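Local coordinates for protein ChiX (Serratia marcescens, PDB 5OPZ) that is a zinc-dependent peptidoglycan hydrolase, an L-Ala D-Glu endopeptidase required for chitinase secretion, at residues Arg107-Trp119 against Gly125-Ala137. Sequence-based numbering, arbitrary orientation.
Sequences RECGIIVEWGGEW and GPHFQLTFRDYPA. With ZN (zinc ion), chain C.
Glu114 and Gln129 form the hydrogen-bonded pair of an antiparallel hairpin between strands 113-115 and 127-130, bonded N to O in both directions, and Gly116 N extends the ladder to His127 O (2.8 Å). On the face beside helix 92-109, the five-membered ring of Trp115 and the ring of Phe128 make an offset stack, centroids 4.4 Å apart and planes at 16°. With CG anti to the backbone N (chi1 179°), the indole lies alongside Phe128, and its NE1 gives a fairly straight bond to Gly125 O (2.8 Å, 161°), nearly in the ring plane. Val113 CG1 packs on Phe128 CB (3.7 Å) at the edge of the phenyl ring. The hairpin belongs to the four-stranded antiparallel sheet of this LAS-type (MD-clan) peptidase, two of whose strands, 77-82 and 127-130, supply the zinc ligands Asp79 and His127 (through ND1); His72 completes the protein ligands. The other imidazole nitrogen, NE2, donates to Gln129 OE1 (2.7 Å), a second-shell bond that, with the ND1-zinc bond, holds the ring's rotation. Gln129 NE2 in turn reaches Glu114 OE1 (3.1 Å) from above the carboxylate plane, which continues the hydrogen-bond chain from the metal ligand to the edge strand 113-115. Trp119 CZ2 touches His127 CD2 (3.7 Å), its ring tilted against the imidazole. Beyond the strands, Ile111 CG2 meets Leu130 CD2 (3.6 Å), and one water joins Ile112 O, Thr131 N and Asp134 OD2.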
loop_
_atom_site.group_PDB
_atom_site.type_symbol
_atom_site.label_atom_id
_atom_site.label_comp_id
_atom_site.label_asym_id
_atom_site.label_seq_id
_atom_site.Cartn_x
_atom_site.Cartn_y
_atom_site.Cartn_z
ATOM N N ARG A 107 -1.347 -11.416 8.709
ATOM C CA ARG A 107 -1.626 -12.631 9.424
ATOM C C ARG A 107 -1.320 -12.525 10.901
ATOM O O ARG A 107 -2.128 -12.911 11.767
ATOM C CB ARG A 107 -0.782 -13.745 8.815
ATOM C CG ARG A 107 -1.202 -15.129 9.237
ATOM C CD ARG A 107 -0.557 -16.178 8.346
ATOM N NE ARG A 107 0.901 -16.165 8.343
ATOM C CZ ARG A 107 1.631 -15.812 7.291
ATOM N NH1 ARG A 107 1.038 -15.443 6.170
ATOM N NH2 ARG A 107 2.951 -15.850 7.350
ATOM N N GLU A 108 -0.160 -11.975 11.204
ATOM C CA GLU A 108 0.229 -11.783 12.593
ATOM C C GLU A 108 -0.780 -10.907 13.340
ATOM O O GLU A 108 -1.005 -11.129 14.524
ATOM C CB GLU A 108 1.617 -11.176 12.653
ATOM C CG GLU A 108 2.701 -12.195 12.315
ATOM C CD GLU A 108 4.070 -11.611 12.292
ATOM O OE1 GLU A 108 4.194 -10.416 12.654
ATOM O OE2 GLU A 108 4.973 -12.353 11.883
ATOM N N CYS A 109 -1.360 -9.918 12.650
ATOM C CA CYS A 109 -2.328 -8.999 13.261
ATOM C C CYS A 109 -3.746 -9.500 13.242
ATOM O O CYS A 109 -4.638 -8.853 13.807
ATOM C CB CYS A 109 -2.294 -7.629 12.561
ATOM S SG CYS A 109 -0.738 -6.730 12.764
ATOM N N GLY A 110 -3.986 -10.632 12.595
ATOM C CA GLY A 110 -5.315 -11.181 12.554
ATOM C C GLY A 110 -6.245 -10.429 11.621
ATOM O O GLY A 110 -7.472 -10.395 11.865
ATOM N N ILE A 111 -5.700 -9.831 10.551
ATOM C CA ILE A 111 -6.475 -8.973 9.638
ATOM C C ILE A 111 -6.214 -9.425 8.224
ATOM O O ILE A 111 -5.069 -9.557 7.850
ATOM C CB ILE A 111 -6.009 -7.515 9.778
ATOM C CG1 ILE A 111 -6.323 -6.980 11.169
ATOM C CG2 ILE A 111 -6.602 -6.612 8.697
ATOM C CD1 ILE A 111 -5.563 -5.750 11.492
ATOM N N ILE A 112 -7.240 -9.595 7.411
ATOM C CA ILE A 112 -7.055 -9.893 5.984
ATOM C C ILE A 112 -6.762 -8.571 5.257
ATOM O O ILE A 112 -7.487 -7.589 5.409
ATOM C CB ILE A 112 -8.300 -10.614 5.435
ATOM C CG1 ILE A 112 -8.426 -12.003 6.064
ATOM C CG2 ILE A 112 -8.243 -10.693 3.922
ATOM C CD1 ILE A 112 -9.756 -12.659 5.752
ATOM N N VAL A 113 -5.685 -8.548 4.464
ATOM C CA VAL A 113 -5.429 -7.390 3.608
ATOM C C VAL A 113 -5.431 -7.884 2.183
ATOM O O VAL A 113 -4.635 -8.726 1.841
ATOM C CB VAL A 113 -4.099 -6.681 3.967
ATOM C CG1 VAL A 113 -3.768 -5.538 3.001
ATOM C CG2 VAL A 113 -4.181 -6.202 5.415
ATOM N N GLU A 114 -6.268 -7.307 1.337
ATOM C CA GLU A 114 -6.346 -7.671 -0.071
ATOM C C GLU A 114 -5.282 -6.907 -0.825
ATOM O O GLU A 114 -5.021 -5.743 -0.550
ATOM C CB GLU A 114 -7.711 -7.330 -0.659
ATOM C CG GLU A 114 -8.869 -8.179 -0.175
ATOM C CD GLU A 114 -10.226 -7.707 -0.693
ATOM O OE1 GLU A 114 -10.686 -6.591 -0.347
ATOM O OE2 GLU A 114 -10.836 -8.461 -1.465
ATOM N N TRP A 115 -4.653 -7.613 -1.749
ATOM C CA TRP A 115 -3.597 -7.091 -2.602
ATOM C C TRP A 115 -4.084 -6.994 -4.064
ATOM O O TRP A 115 -4.636 -7.958 -4.577
ATOM C CB TRP A 115 -2.375 -8.004 -2.525
ATOM C CG TRP A 115 -1.234 -7.605 -3.359
ATOM C CD1 TRP A 115 -0.799 -6.328 -3.587
ATOM C CD2 TRP A 115 -0.376 -8.463 -4.131
ATOM N NE1 TRP A 115 0.308 -6.344 -4.390
ATOM C CE2 TRP A 115 0.597 -7.634 -4.735
ATOM C CE3 TRP A 115 -0.279 -9.850 -4.296
ATOM C CZ2 TRP A 115 1.598 -8.166 -5.573
ATOM C CZ3 TRP A 115 0.730 -10.368 -5.107
ATOM C CH2 TRP A 115 1.635 -9.527 -5.730
ATOM N N GLY A 116 -3.795 -5.888 -4.725
ATOM C CA GLY A 116 -4.144 -5.737 -6.144
ATOM C C GLY A 116 -3.420 -6.697 -7.036
ATOM O O GLY A 116 -3.821 -6.897 -8.165
ATOM N N GLY A 117 -2.340 -7.297 -6.542
ATOM C CA GLY A 117 -1.671 -8.335 -7.297
ATOM C C GLY A 117 -2.435 -9.635 -7.417
ATOM O O GLY A 117 -2.082 -10.472 -8.230
ATOM N N GLU A 118 -3.539 -9.732 -6.676
ATOM C CA GLU A 118 -4.475 -10.846 -6.726
ATOM C C GLU A 118 -5.890 -10.447 -7.162
ATOM O O GLU A 118 -6.849 -11.210 -6.986
ATOM C CB GLU A 118 -4.508 -11.521 -5.336
ATOM C CG GLU A 118 -3.209 -12.234 -5.002
ATOM C CD GLU A 118 -2.986 -12.525 -3.511
ATOM O OE1 GLU A 118 -3.844 -12.237 -2.642
ATOM O OE2 GLU A 118 -1.967 -13.161 -3.204
ATOM N N TRP A 119 -6.006 -9.279 -7.785
ATOM C CA TRP A 119 -7.242 -8.928 -8.471
ATOM C C TRP A 119 -7.513 -9.940 -9.552
ATOM O O TRP A 119 -6.582 -10.524 -10.078
ATOM C CB TRP A 119 -7.176 -7.532 -9.093
ATOM C CG TRP A 119 -7.226 -6.365 -8.135
ATOM C CD1 TRP A 119 -7.811 -6.349 -6.925
ATOM C CD2 TRP A 119 -6.745 -5.045 -8.369
ATOM N NE1 TRP A 119 -7.684 -5.115 -6.363
ATOM C CE2 TRP A 119 -7.075 -4.275 -7.253
ATOM C CE3 TRP A 119 -6.071 -4.435 -9.413
ATOM C CZ2 TRP A 119 -6.727 -2.931 -7.135
ATOM C CZ3 TRP A 119 -5.742 -3.099 -9.314
ATOM C CH2 TRP A 119 -6.029 -2.373 -8.169
ATOM N N GLY A 125 0.458 -4.178 -8.714
ATOM C CA GLY A 125 1.203 -4.414 -7.516
ATOM C C GLY A 125 1.046 -3.444 -6.367
ATOM O O GLY A 125 1.212 -3.883 -5.263
ATOM N N PRO A 126 0.836 -2.137 -6.594
ATOM C CA PRO A 126 0.876 -1.204 -5.451
ATOM C C PRO A 126 -0.258 -1.267 -4.424
ATOM O O PRO A 126 -0.001 -0.845 -3.299
ATOM C CB PRO A 126 0.839 0.159 -6.120
ATOM C CG PRO A 126 1.537 -0.089 -7.424
ATOM C CD PRO A 126 1.054 -1.433 -7.879
ATOM N N HIS A 127 -1.443 -1.761 -4.775
ATOM C CA HIS A 127 -2.631 -1.545 -3.981
ATOM C C HIS A 127 -2.840 -2.586 -2.937
ATOM O O HIS A 127 -2.839 -3.773 -3.224
ATOM C CB HIS A 127 -3.820 -1.502 -4.942
ATOM C CG HIS A 127 -5.139 -1.200 -4.287
ATOM N ND1 HIS A 127 -5.582 0.074 -4.036
ATOM C CD2 HIS A 127 -6.009 -2.017 -3.667
ATOM C CE1 HIS A 127 -6.728 0.041 -3.398
ATOM N NE2 HIS A 127 -6.986 -1.221 -3.134
ATOM N N PHE A 128 -3.060 -2.123 -1.703
ATOM C CA PHE A 128 -3.468 -2.995 -0.594
ATOM C C PHE A 128 -4.703 -2.370 0.098
ATOM O O PHE A 128 -4.742 -1.131 0.242
ATOM C CB PHE A 128 -2.377 -3.180 0.439
ATOM C CG PHE A 128 -1.168 -3.874 -0.071
ATOM C CD1 PHE A 128 -0.181 -3.208 -0.767
ATOM C CD2 PHE A 128 -1.097 -5.233 -0.001
ATOM C CE1 PHE A 128 0.953 -3.864 -1.212
ATOM C CE2 PHE A 128 0.033 -5.908 -0.398
ATOM C CZ PHE A 128 1.044 -5.228 -1.045
ATOM N N GLN A 129 -5.638 -3.192 0.575
ATOM C CA GLN A 129 -6.813 -2.629 1.266
ATOM C C GLN A 129 -7.322 -3.570 2.326
ATOM O O GLN A 129 -7.211 -4.782 2.219
ATOM C CB GLN A 129 -7.949 -2.249 0.299
ATOM C CG GLN A 129 -8.534 -3.438 -0.440
ATOM C CD GLN A 129 -9.580 -3.038 -1.400
ATOM O OE1 GLN A 129 -9.404 -2.129 -2.204
ATOM N NE2 GLN A 129 -10.744 -3.675 -1.294
ATOM N N LEU A 130 -7.987 -2.954 3.303
ATOM C CA LEU A 130 -8.842 -3.715 4.204
ATOM C C LEU A 130 -10.119 -4.132 3.463
ATOM O O LEU A 130 -10.575 -3.436 2.553
ATOM C CB LEU A 130 -9.245 -2.870 5.407
ATOM C CG LEU A 130 -8.066 -2.397 6.291
ATOM C CD1 LEU A 130 -8.535 -1.435 7.359
ATOM C CD2 LEU A 130 -7.332 -3.580 6.922
ATOM N N THR A 131 -10.683 -5.283 3.810
ATOM C CA THR A 131 -11.850 -5.777 3.073
ATOM C C THR A 131 -13.111 -5.030 3.469
ATOM O O THR A 131 -13.252 -4.593 4.618
ATOM C CB THR A 131 -12.134 -7.286 3.212
ATOM O OG1 THR A 131 -12.583 -7.603 4.507
ATOM C CG2 THR A 131 -10.970 -8.104 2.939
ATOM N N PHE A 132 -14.029 -4.939 2.509
ATOM C CA PHE A 132 -15.376 -4.441 2.805
ATOM C C PHE A 132 -16.118 -5.306 3.814
ATOM O O PHE A 132 -16.860 -4.760 4.646
ATOM C CB PHE A 132 -16.192 -4.303 1.529
ATOM C CG PHE A 132 -15.895 -3.051 0.745
ATOM C CD1 PHE A 132 -16.283 -1.795 1.196
ATOM C CD2 PHE A 132 -15.243 -3.122 -0.474
ATOM C CE1 PHE A 132 -16.046 -0.632 0.447
ATOM C CE2 PHE A 132 -15.007 -1.971 -1.240
ATOM C CZ PHE A 132 -15.375 -0.722 -0.745
ATOM N N ARG A 133 -15.932 -6.629 3.747
ATOM C CA ARG A 133 -16.611 -7.528 4.695
ATOM C C ARG A 133 -16.170 -7.281 6.145
ATOM O O ARG A 133 -17.000 -7.173 7.060
ATOM C CB ARG A 133 -16.432 -9.003 4.341
ATOM C CG ARG A 133 -17.073 -9.396 3.004
ATOM C CD ARG A 133 -16.508 -10.717 2.487
ATOM N NE ARG A 133 -17.085 -11.198 1.216
ATOM C CZ ARG A 133 -18.330 -11.638 1.015
ATOM N NH1 ARG A 133 -18.670 -12.043 -0.204
ATOM N NH2 ARG A 133 -19.250 -11.669 1.971
ATOM N N ASP A 134 -14.872 -7.089 6.353
ATOM C CA ASP A 134 -14.378 -6.909 7.714
ATOM C C ASP A 134 -14.510 -5.508 8.210
ATOM O O ASP A 134 -14.634 -5.292 9.428
ATOM C CB ASP A 134 -12.902 -7.281 7.842
ATOM C CG ASP A 134 -12.623 -8.721 7.582
ATOM O OD1 ASP A 134 -13.460 -9.591 7.944
ATOM O OD2 ASP A 134 -11.518 -8.999 7.025
ATOM N N TYR A 135 -14.374 -4.554 7.293
ATOM C CA TYR A 135 -14.295 -3.140 7.568
ATOM C C TYR A 135 -15.259 -2.418 6.637
ATOM O O TYR A 135 -14.798 -1.840 5.649
ATOM C CB TYR A 135 -12.855 -2.632 7.380
ATOM C CG TYR A 135 -11.905 -3.122 8.424
ATOM C CD1 TYR A 135 -11.239 -4.346 8.280
ATOM C CD2 TYR A 135 -11.671 -2.380 9.578
ATOM C CE1 TYR A 135 -10.378 -4.803 9.254
ATOM C CE2 TYR A 135 -10.822 -2.851 10.563
ATOM C CZ TYR A 135 -10.152 -4.047 10.395
ATOM O OH TYR A 135 -9.328 -4.593 11.368
ATOM N N PRO A 136 -16.562 -2.500 6.941
ATOM C CA PRO A 136 -17.519 -1.879 6.078
ATOM C C PRO A 136 -17.378 -0.344 6.102
ATOM O O PRO A 136 -16.906 0.251 7.091
ATOM C CB PRO A 136 -18.871 -2.305 6.691
ATOM C CG PRO A 136 -18.579 -3.504 7.510
ATOM C CD PRO A 136 -17.228 -3.200 8.069
ATOM N N ALA A 137 -17.799 0.278 5.031
ATOM C CA ALA A 137 -17.899 1.743 5.013
ATOM C C ALA A 137 -18.780 2.213 3.877
ATOM O O ALA A 137 -19.880 1.719 3.819
ATOM C CB ALA A 137 -16.531 2.379 4.883
ATOM O OXT ALA A 137 -18.433 3.064 3.032
HETATM ZN ZN ZN C . -4.920 1.923 -4.625
HETATM O O HOH W 1 -9.888 -6.846 6.203
HETATM O O HOH W 2 -9.736 -10.339 8.821
HETATM O O HOH W 3 -13.236 -5.932 -0.094
#